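Long-range contact in class D beta-lactamase (Fusobacterium nucleatum subsp. polymorphum, PDB 4IED), which probably hydrolyses beta-lactam antibiotics to substituted beta-amino acids, as a penicillin-binding serine enzyme of the class D beta-lactamase family: residues 152-166 with 210-224. Sequence-based numbering, arbitrary orientation.
Sequences ISAMEQVKLLNLLSQ and WFVGWIETSDNIYSF
Ser165 lays its CB over one face of the Trp214 indole, 3.5 Å from the centroid of the five-membered ring and only 6° off its normal, a CH-pi contact. Its OG, set between the backbone N and the carbonyl carbon, turns back to donate to Asn162 O (2.8 Å) from above the carbonyl plane; OG also lies 3.5 Å from Ile221 CG2. Leu161 reaches the hairpin with two branches: CD1 packs on Val212 CB (3.7 Å), while CD2 meets the edge of the Trp214 ring at CZ3 (3.9 Å). At the start of the helix, where Ser153 and Glu156 form a capping box, Trp210 points its six-membered rim at the backbone, CZ2 lying 3.4 Å from Ile152 O near the ring plane. The Gln157 chain bends at chi2 and holds its amide OE1 over one Trp210 face, the two planes 63° apart; OE1 also hydrogen-bonds Ser58. A water donates to both Ser165 O and Glu216 OE2, joining the helix's C-terminal part to strand 208-216. Helix 154-165 runs along the hairpin, 37° from segment 210-216, packed on the central antiparallel sheet of the beta-lactamase fold; Val158 and Asn162 extend the interface to Tyr34 on strand 29-35, and His194 of strand 192-200 stacks on Trp214.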
ATOM      1  N   ILE A 152       9.713   4.161  -3.332  1.00  5.04           N
ATOM      2  CA  ILE A 152       8.959   5.108  -2.527  1.00  5.00           C
ATOM      3  C   ILE A 152       9.238   4.950  -1.075  1.00  5.13           C
ATOM      4  O   ILE A 152       9.532   3.829  -0.618  1.00  5.16           O
ATOM      5  CB  ILE A 152       7.435   5.030  -2.864  1.00  4.75           C
ATOM      6  CG1 ILE A 152       6.673   6.200  -2.279  1.00  4.79           C
ATOM      7  CG2 ILE A 152       6.879   3.706  -2.415  1.00  4.62           C
ATOM      8  CD1 ILE A 152       5.179   6.341  -2.723  1.00  4.64           C
ATOM      9  N   SER A 153       9.257   6.059  -0.313  1.00  5.30           N
ATOM     10  CA  SER A 153       9.512   5.988   1.105  1.00  5.51           C
ATOM     11  C   SER A 153       8.256   5.876   1.943  1.00  5.41           C
ATOM     12  O   SER A 153       7.181   6.144   1.463  1.00  5.21           O
ATOM     13  CB  SER A 153      10.361   7.179   1.562  1.00  5.88           C
ATOM     14  OG  SER A 153       9.528   8.356   1.553  1.00  5.89           O
ATOM     15  N   ALA A 154       8.425   5.466   3.205  1.00  5.63           N
ATOM     16  CA  ALA A 154       7.270   5.392   4.121  1.00  5.64           C
ATOM     17  C   ALA A 154       6.640   6.789   4.211  1.00  5.71           C
ATOM     18  O   ALA A 154       5.444   6.895   4.227  1.00  5.61           O
ATOM     19  CB  ALA A 154       7.694   4.824   5.510  1.00  5.99           C
ATOM     20  N   MET A 155       7.466   7.827   4.312  1.00  5.97           N
ATOM     21  CA  MET A 155       6.940   9.200   4.457  1.00  6.50           C
ATOM     22  C   MET A 155       6.135   9.564   3.191  1.00  6.00           C
ATOM     23  O   MET A 155       5.056  10.186   3.293  1.00  6.20           O
ATOM     24  CB  MET A 155       8.074  10.234   4.647  1.00  7.51           C
ATOM     25  CG  MET A 155       7.604  11.538   5.182  1.00  8.84           C
ATOM     26  SD  MET A 155       7.186  11.451   6.920  1.00 11.31           S
ATOM     27  CE  MET A 155       8.659  11.240   7.713  1.00 11.85           C
ATOM     28  N   GLU A 156       6.589   9.218   2.009  1.00  5.68           N
ATOM     29  CA  GLU A 156       5.934   9.501   0.782  1.00  5.47           C
ATOM     30  C   GLU A 156       4.639   8.752   0.719  1.00  5.21           C
ATOM     31  O   GLU A 156       3.636   9.315   0.219  1.00  5.20           O
ATOM     32  CB  GLU A 156       6.911   9.115  -0.384  1.00  5.47           C
ATOM     33  CG  GLU A 156       7.954  10.179  -0.663  1.00  6.23           C
ATOM     34  CD  GLU A 156       9.006   9.753  -1.606  1.00  6.52           C
ATOM     35  OE1 GLU A 156       9.267   8.586  -1.911  1.00  6.26           O
ATOM     36  OE2 GLU A 156       9.717  10.749  -2.049  1.00  9.05           O
ATOM     37  N   GLN A 157       4.610   7.490   1.119  1.00  5.07           N
ATOM     38  CA  GLN A 157       3.359   6.694   1.113  1.00  4.90           C
ATOM     39  C   GLN A 157       2.337   7.409   2.014  1.00  5.09           C
ATOM     40  O   GLN A 157       1.155   7.560   1.618  1.00  5.05           O
ATOM     41  CB  GLN A 157       3.579   5.310   1.625  1.00  4.85           C
ATOM     42  CG  GLN A 157       4.479   4.429   0.753  1.00  4.72           C
ATOM     43  CD  GLN A 157       3.790   3.300   0.067  1.00  4.56           C
ATOM     44  OE1 GLN A 157       4.432   2.156  -0.148  1.00  4.56           O
ATOM     45  NE2 GLN A 157       2.597   3.458  -0.313  1.00  4.48           N
ATOM     46  N   VAL A 158       2.703   7.815   3.213  1.00  5.36           N
ATOM     47  CA  VAL A 158       1.793   8.466   4.159  1.00  5.64           C
ATOM     48  C   VAL A 158       1.215   9.720   3.549  1.00  5.81           C
ATOM     49  O   VAL A 158       0.026  10.001   3.715  1.00  5.85           O
ATOM     50  CB  VAL A 158       2.531   8.702   5.492  1.00  6.00           C
ATOM     51  CG1 VAL A 158       1.670   9.630   6.385  1.00  6.38           C
ATOM     52  CG2 VAL A 158       2.773   7.390   6.189  1.00  6.05           C
ATOM     53  N   LYS A 159       2.047  10.524   2.881  1.00  6.23           N
ATOM     54  CA  LYS A 159       1.531  11.760   2.261  1.00  7.09           C
ATOM     55  C   LYS A 159       0.459  11.459   1.237  1.00  6.33           C
ATOM     56  O   LYS A 159      -0.622  12.084   1.214  1.00  6.48           O
ATOM     57  CB  LYS A 159       2.683  12.594   1.702  1.00  8.53           C
ATOM     58  CG  LYS A 159       3.594  13.222   2.758  1.00 12.29           C
ATOM     59  CD  LYS A 159       4.665  14.184   2.288  1.00 16.17           C
ATOM     60  CE  LYS A 159       5.621  14.600   3.452  1.00 22.58           C
ATOM     61  NZ  LYS A 159       6.897  15.305   2.984  1.00 25.52           N
ATOM     62  N   LEU A 160       0.684  10.443   0.403  1.00  5.70           N
ATOM     63  CA  LEU A 160      -0.269  10.055  -0.590  1.00  5.72           C
ATOM     64  C   LEU A 160      -1.568   9.528   0.014  1.00  5.34           C
ATOM     65  O   LEU A 160      -2.696   9.807  -0.451  1.00  5.44           O
ATOM     66  CB  LEU A 160       0.250   9.024  -1.556  1.00  5.72           C
ATOM     67  CG  LEU A 160       1.172   9.467  -2.649  1.00  6.44           C
ATOM     68  CD1 LEU A 160       1.874   8.244  -3.255  1.00  6.82           C
ATOM     69  CD2 LEU A 160       0.457  10.280  -3.674  1.00  6.80           C
ATOM     70  N   LEU A 161      -1.437   8.755   1.077  1.00  5.28           N
ATOM     71  CA  LEU A 161      -2.593   8.080   1.693  1.00  5.36           C
ATOM     72  C   LEU A 161      -3.431   9.113   2.447  1.00  5.73           C
ATOM     73  O   LEU A 161      -4.642   9.007   2.458  1.00  5.88           O
ATOM     74  CB  LEU A 161      -2.108   6.968   2.610  1.00  5.31           C
ATOM     75  CG  LEU A 161      -1.587   5.793   1.824  1.00  5.01           C
ATOM     76  CD1 LEU A 161      -0.730   4.884   2.723  1.00  5.04           C
ATOM     77  CD2 LEU A 161      -2.643   4.919   1.102  1.00  4.94           C
ATOM     78  N   ASN A 162      -2.786  10.084   3.079  1.00  5.95           N
ATOM     79  CA  ASN A 162      -3.517  11.186   3.704  1.00  6.39           C
ATOM     80  C   ASN A 162      -4.422  11.882   2.685  1.00  6.50           C
ATOM     81  O   ASN A 162      -5.602  12.188   2.934  1.00  6.80           O
ATOM     82  CB  ASN A 162      -2.562  12.158   4.374  1.00  6.66           C
ATOM     83  CG  ASN A 162      -3.340  13.362   4.916  1.00  7.26           C
ATOM     84  OD1 ASN A 162      -4.206  13.243   5.752  1.00  8.18           O
ATOM     85  ND2 ASN A 162      -3.015  14.445   4.412  1.00  7.53           N
ATOM     86  N   LEU A 163      -3.895  12.124   1.523  1.00  6.31           N
ATOM     87  CA  LEU A 163      -4.692  12.748   0.432  1.00  6.46           C
ATOM     88  C   LEU A 163      -5.810  11.798  -0.117  1.00  6.34           C
ATOM     89  O   LEU A 163      -6.964  12.207  -0.317  1.00  6.65           O
ATOM     90  CB  LEU A 163      -3.802  13.249  -0.686  1.00  6.40           C
ATOM     91  CG  LEU A 163      -2.847  14.351  -0.288  1.00  6.77           C
ATOM     92  CD1 LEU A 163      -1.783  14.545  -1.405  1.00  6.77           C
ATOM     93  CD2 LEU A 163      -3.563  15.601   0.095  1.00  7.47           C
ATOM     94  N   LEU A 164      -5.436  10.571  -0.417  1.00  5.96           N
ATOM     95  CA  LEU A 164      -6.407   9.596  -0.908  1.00  5.89           C
ATOM     96  C   LEU A 164      -7.605   9.462   0.043  1.00  6.20           C
ATOM     97  O   LEU A 164      -8.753   9.434  -0.381  1.00  6.42           O
ATOM     98  CB  LEU A 164      -5.747   8.193  -1.060  1.00  5.51           C
ATOM     99  CG  LEU A 164      -6.681   7.079  -1.569  1.00  5.50           C
ATOM    100  CD1 LEU A 164      -7.408   7.397  -2.904  1.00  5.63           C
ATOM    101  CD2 LEU A 164      -5.948   5.755  -1.672  1.00  5.21           C
ATOM    102  N   SER A 165      -7.335   9.383   1.338  1.00  6.27           N
ATOM    103  CA  SER A 165      -8.359   9.112   2.379  1.00  6.61           C
ATOM    104  C   SER A 165      -9.414  10.261   2.407  1.00  7.30           C
ATOM    105  O   SER A 165     -10.498  10.074   2.832  1.00  7.78           O
ATOM    106  CB  SER A 165      -7.713   9.003   3.757  1.00  6.72           C
ATOM    107  OG  SER A 165      -7.230  10.243   4.200  1.00  7.23           O
ATOM    108  N   GLN A 166      -8.999  11.441   1.936  1.00  7.64           N
ATOM    109  CA  GLN A 166      -9.885  12.628   1.833  1.00  8.68           C
ATOM    110  C   GLN A 166     -10.316  12.958   0.385  1.00  9.00           C
ATOM    111  O   GLN A 166     -10.893  14.043   0.129  1.00 10.19           O
ATOM    112  CB  GLN A 166      -9.069  13.768   2.380  1.00  8.94           C
ATOM    113  CG  GLN A 166      -8.659  13.642   3.853  1.00  9.39           C
ATOM    114  CD  GLN A 166      -7.805  14.820   4.262  1.00 10.07           C
ATOM    115  OE1 GLN A 166      -6.559  14.862   4.200  1.00 11.22           O
ATOM    116  NE2 GLN A 166      -8.516  15.900   4.519  1.00 11.29           N
ATOM    117  N   TRP A 210       6.057  -4.446   3.742  1.00  5.38           N
ATOM    118  CA  TRP A 210       5.253  -3.179   3.860  1.00  5.16           C
ATOM    119  C   TRP A 210       3.857  -3.478   4.388  1.00  5.01           C
ATOM    120  O   TRP A 210       3.247  -4.490   4.008  1.00  4.99           O
ATOM    121  CB  TRP A 210       5.038  -2.536   2.469  1.00  5.04           C
ATOM    122  CG  TRP A 210       6.153  -1.821   1.772  1.00  5.18           C
ATOM    123  CD1 TRP A 210       6.930  -2.318   0.772  1.00  5.34           C
ATOM    124  CD2 TRP A 210       6.498  -0.436   1.937  1.00  5.21           C
ATOM    125  NE1 TRP A 210       7.828  -1.372   0.340  1.00  5.49           N
ATOM    126  CE2 TRP A 210       7.545  -0.166   1.016  1.00  5.41           C
ATOM    127  CE3 TRP A 210       6.073   0.590   2.838  1.00  5.17           C
ATOM    128  CZ2 TRP A 210       8.075   1.098   0.897  1.00  5.54           C
ATOM    129  CZ3 TRP A 210       6.557   1.811   2.723  1.00  5.28           C
ATOM    130  CH2 TRP A 210       7.565   2.114   1.728  1.00  5.47           C
ATOM    131  N   PHE A 211       3.332  -2.510   5.139  1.00  4.94           N
ATOM    132  CA  PHE A 211       1.875  -2.425   5.396  1.00  4.81           C
ATOM    133  C   PHE A 211       1.597  -0.953   5.481  1.00  4.75           C
ATOM    134  O   PHE A 211       2.157  -0.220   6.268  1.00  4.86           O
ATOM    135  CB  PHE A 211       1.435  -3.226   6.651  1.00  4.93           C
ATOM    136  CG  PHE A 211      -0.027  -3.139   6.990  1.00  4.87           C
ATOM    137  CD1 PHE A 211      -0.990  -3.302   6.028  1.00  4.76           C
ATOM    138  CD2 PHE A 211      -0.419  -2.906   8.280  1.00  5.00           C
ATOM    139  CE1 PHE A 211      -2.332  -3.242   6.378  1.00  4.78           C
ATOM    140  CE2 PHE A 211      -1.772  -2.839   8.623  1.00  5.01           C
ATOM    141  CZ  PHE A 211      -2.674  -3.020   7.679  1.00  4.91           C
ATOM    142  N   VAL A 212       0.715  -0.493   4.577  1.00  4.63           N
ATOM    143  CA  VAL A 212       0.354   0.947   4.456  1.00  4.62           C
ATOM    144  C   VAL A 212      -1.154   1.080   4.430  1.00  4.58           C
ATOM    145  O   VAL A 212      -1.843   0.201   4.008  1.00  4.53           O
ATOM    146  CB  VAL A 212       1.011   1.653   3.242  1.00  4.62           C
ATOM    147  CG1 VAL A 212       2.518   1.296   3.150  1.00  4.72           C
ATOM    148  CG2 VAL A 212       0.327   1.309   1.964  1.00  4.55           C
ATOM    149  N   GLY A 213      -1.613   2.251   4.903  1.00  4.65           N
ATOM    150  CA  GLY A 213      -3.083   2.454   4.910  1.00  4.68           C
ATOM    151  C   GLY A 213      -3.452   3.686   5.715  1.00  4.84           C
ATOM    152  O   GLY A 213      -2.683   4.603   5.911  1.00  4.92           O
ATOM    153  N   TRP A 214      -4.662   3.649   6.213  1.00  4.94           N
ATOM    154  CA  TRP A 214      -5.151   4.641   7.115  1.00  5.15           C
ATOM    155  C   TRP A 214      -6.326   4.110   7.932  1.00  5.29           C
ATOM    156  O   TRP A 214      -6.947   3.121   7.604  1.00  5.23           O
ATOM    157  CB  TRP A 214      -5.608   5.937   6.376  1.00  5.27           C
ATOM    158  CG  TRP A 214      -6.874   5.739   5.544  1.00  5.30           C
ATOM    159  CD1 TRP A 214      -8.149   6.095   5.919  1.00  5.54           C
ATOM    160  CD2 TRP A 214      -6.943   5.323   4.163  1.00  5.17           C
ATOM    161  NE1 TRP A 214      -8.995   5.847   4.865  1.00  5.56           N
ATOM    162  CE2 TRP A 214      -8.309   5.307   3.804  1.00  5.34           C
ATOM    163  CE3 TRP A 214      -6.027   4.817   3.277  1.00  4.99           C
ATOM    164  CZ2 TRP A 214      -8.728   4.920   2.534  1.00  5.32           C
ATOM    165  CZ3 TRP A 214      -6.431   4.452   2.029  1.00  4.97           C
ATOM    166  CH2 TRP A 214      -7.766   4.422   1.672  1.00  5.12           C
ATOM    167  N   ILE A 215      -6.626   4.866   9.003  1.00  5.53           N
ATOM    168  CA  ILE A 215      -7.739   4.578   9.933  1.00  5.77           C
ATOM    169  C   ILE A 215      -8.501   5.897  10.050  1.00  6.05           C
ATOM    170  O   ILE A 215      -7.961   6.928  10.449  1.00  6.18           O
ATOM    171  CB  ILE A 215      -7.312   4.107  11.321  1.00  5.90           C
ATOM    172  CG1 ILE A 215      -6.575   2.819  11.211  1.00  5.70           C
ATOM    173  CG2 ILE A 215      -8.547   3.852  12.179  1.00  6.21           C
ATOM    174  CD1 ILE A 215      -6.019   2.321  12.521  1.00  5.87           C
ATOM    175  N   GLU A 216      -9.803   5.813   9.713  1.00  6.45           N
ATOM    176  CA  GLU A 216     -10.724   6.955   9.901  1.00  7.25           C
ATOM    177  C   GLU A 216     -11.559   6.688  11.146  1.00  7.37           C
ATOM    178  O   GLU A 216     -12.178   5.605  11.284  1.00  7.07           O
ATOM    179  CB  GLU A 216     -11.591   7.230   8.667  1.00  8.44           C
ATOM    180  CG  GLU A 216     -12.424   8.476   8.915  1.00 10.31           C
ATOM    181  CD  GLU A 216     -12.894   9.238   7.684  1.00 12.57           C
ATOM    182  OE1 GLU A 216     -13.521  10.312   7.868  1.00 14.70           O
ATOM    183  OE2 GLU A 216     -12.651   8.884   6.529  1.00 14.78           O
ATOM    184  N   THR A 217     -11.647   7.680  11.998  1.00  7.49           N
ATOM    185  CA  THR A 217     -12.497   7.679  13.184  1.00  8.00           C
ATOM    186  C   THR A 217     -13.553   8.769  13.041  1.00  9.05           C
ATOM    187  O   THR A 217     -13.656   9.320  11.964  1.00  9.44           O
ATOM    188  CB  THR A 217     -11.662   7.873  14.414  1.00  7.91           C
ATOM    189  OG1 THR A 217     -11.102   9.202  14.392  1.00  7.91           O
ATOM    190  CG2 THR A 217     -10.507   6.859  14.517  1.00  7.49           C
ATOM    191  N   SER A 218     -14.374   8.970  14.077  1.00 10.01           N
ATOM    192  CA  SER A 218     -15.448   9.926  13.953  1.00 11.04           C
ATOM    193  C   SER A 218     -14.944  11.324  13.684  1.00 10.92           C
ATOM    194  O   SER A 218     -15.688  12.161  13.143  1.00 11.95           O
ATOM    195  CB  SER A 218     -16.324   9.904  15.246  1.00 12.37           C
ATOM    196  OG  SER A 218     -15.554  10.375  16.337  1.00 13.69           O
ATOM    197  N   ASP A 219     -13.717  11.646  14.082  1.00 10.39           N
ATOM    198  CA  ASP A 219     -13.202  12.982  13.890  1.00 10.22           C
ATOM    199  C   ASP A 219     -11.738  13.110  13.533  1.00  9.29           C
ATOM    200  O   ASP A 219     -11.192  14.198  13.555  1.00  9.75           O
ATOM    201  CB  ASP A 219     -13.485  13.947  15.020  1.00 10.83           C
ATOM    202  CG  ASP A 219     -12.705  13.596  16.274  1.00 10.91           C
ATOM    203  OD1 ASP A 219     -12.050  12.498  16.273  1.00 11.34           O
ATOM    204  OD2 ASP A 219     -12.723  14.343  17.232  1.00 11.31           O
ATOM    205  N   ASN A 220     -11.117  12.028  13.077  1.00  8.39           N
ATOM    206  CA  ASN A 220      -9.752  12.074  12.649  1.00  7.92           C
ATOM    207  C   ASN A 220      -9.453  10.997  11.601  1.00  7.40           C
ATOM    208  O   ASN A 220     -10.269  10.126  11.299  1.00  7.29           O
ATOM    209  CB  ASN A 220      -8.849  11.871  13.887  1.00  7.99           C
ATOM    210  CG  ASN A 220      -7.475  12.490  13.750  1.00  7.93           C
ATOM    211  OD1 ASN A 220      -7.082  12.921  12.668  1.00  7.76           O
ATOM    212  ND2 ASN A 220      -6.741  12.590  14.902  1.00  8.15           N
ATOM    213  N   ILE A 221      -8.299  11.167  10.966  1.00  7.15           N
ATOM    214  CA  ILE A 221      -7.743  10.170   9.994  1.00  6.68           C
ATOM    215  C   ILE A 221      -6.278  10.041  10.298  1.00  6.53           C
ATOM    216  O   ILE A 221      -5.549  11.012  10.334  1.00  6.69           O
ATOM    217  CB  ILE A 221      -7.859  10.588   8.515  1.00  6.58           C
ATOM    218  CG1 ILE A 221      -9.307  10.913   8.193  1.00  6.84           C
ATOM    219  CG2 ILE A 221      -7.327   9.505   7.635  1.00  6.17           C
ATOM    220  CD1 ILE A 221      -9.558  11.465   6.812  1.00  6.87           C
ATOM    221  N   TYR A 222      -5.850   8.774  10.546  1.00  6.28           N
ATOM    222  CA  TYR A 222      -4.451   8.426  10.823  1.00  6.16           C
ATOM    223  C   TYR A 222      -3.919   7.674   9.657  1.00  5.81           C
ATOM    224  O   TYR A 222      -4.331   6.542   9.424  1.00  5.62           O
ATOM    225  CB  TYR A 222      -4.340   7.583  12.107  1.00  6.25           C
ATOM    226  CG  TYR A 222      -4.977   8.197  13.319  1.00  6.64           C
ATOM    227  CD1 TYR A 222      -6.348   7.999  13.535  1.00  6.77           C
ATOM    228  CD2 TYR A 222      -4.237   8.907  14.278  1.00  6.95           C
ATOM    229  CE1 TYR A 222      -7.009   8.509  14.624  1.00  7.19           C
ATOM    230  CE2 TYR A 222      -4.957   9.500  15.331  1.00  7.38           C
ATOM    231  CZ  TYR A 222      -6.308   9.290  15.498  1.00  7.49           C
ATOM    232  OH  TYR A 222      -7.036   9.877  16.597  1.00  7.98           O
ATOM    233  N   SER A 223      -3.017   8.299   8.881  1.00  5.77           N
ATOM    234  CA  SER A 223      -2.461   7.616   7.720  1.00  5.49           C
ATOM    235  C   SER A 223      -1.120   7.012   8.158  1.00  5.45           C
ATOM    236  O   SER A 223      -0.394   7.589   8.970  1.00  5.66           O
ATOM    237  CB  SER A 223      -2.192   8.594   6.617  1.00  5.54           C
ATOM    238  OG  SER A 223      -3.465   9.053   6.097  1.00  5.62           O
ATOM    239  N   PHE A 224      -0.813   5.832   7.669  1.00  5.23           N
ATOM    240  CA  PHE A 224       0.367   5.117   8.201  1.00  5.25           C
ATOM    241  C   PHE A 224       1.041   4.315   7.107  1.00  5.08           C
ATOM    242  O   PHE A 224       0.540   3.919   6.083  1.00  4.91           O
ATOM    243  CB  PHE A 224      -0.012   4.165   9.330  1.00  5.30           C
ATOM    244  CG  PHE A 224      -0.862   2.985   8.879  1.00  5.11           C
ATOM    245  CD1 PHE A 224      -0.266   1.798   8.387  1.00  4.99           C
ATOM    246  CD2 PHE A 224      -2.240   3.043   8.997  1.00  5.12           C
ATOM    247  CE1 PHE A 224      -1.026   0.747   7.978  1.00  4.89           C
ATOM    248  CE2 PHE A 224      -3.000   1.963   8.582  1.00  5.01           C
ATOM    249  CZ  PHE A 224      -2.386   0.841   8.059  1.00  4.89           C
TER
HETATM  250  O   HOH W   1     -12.581  10.719   4.556  1.00 15.00           O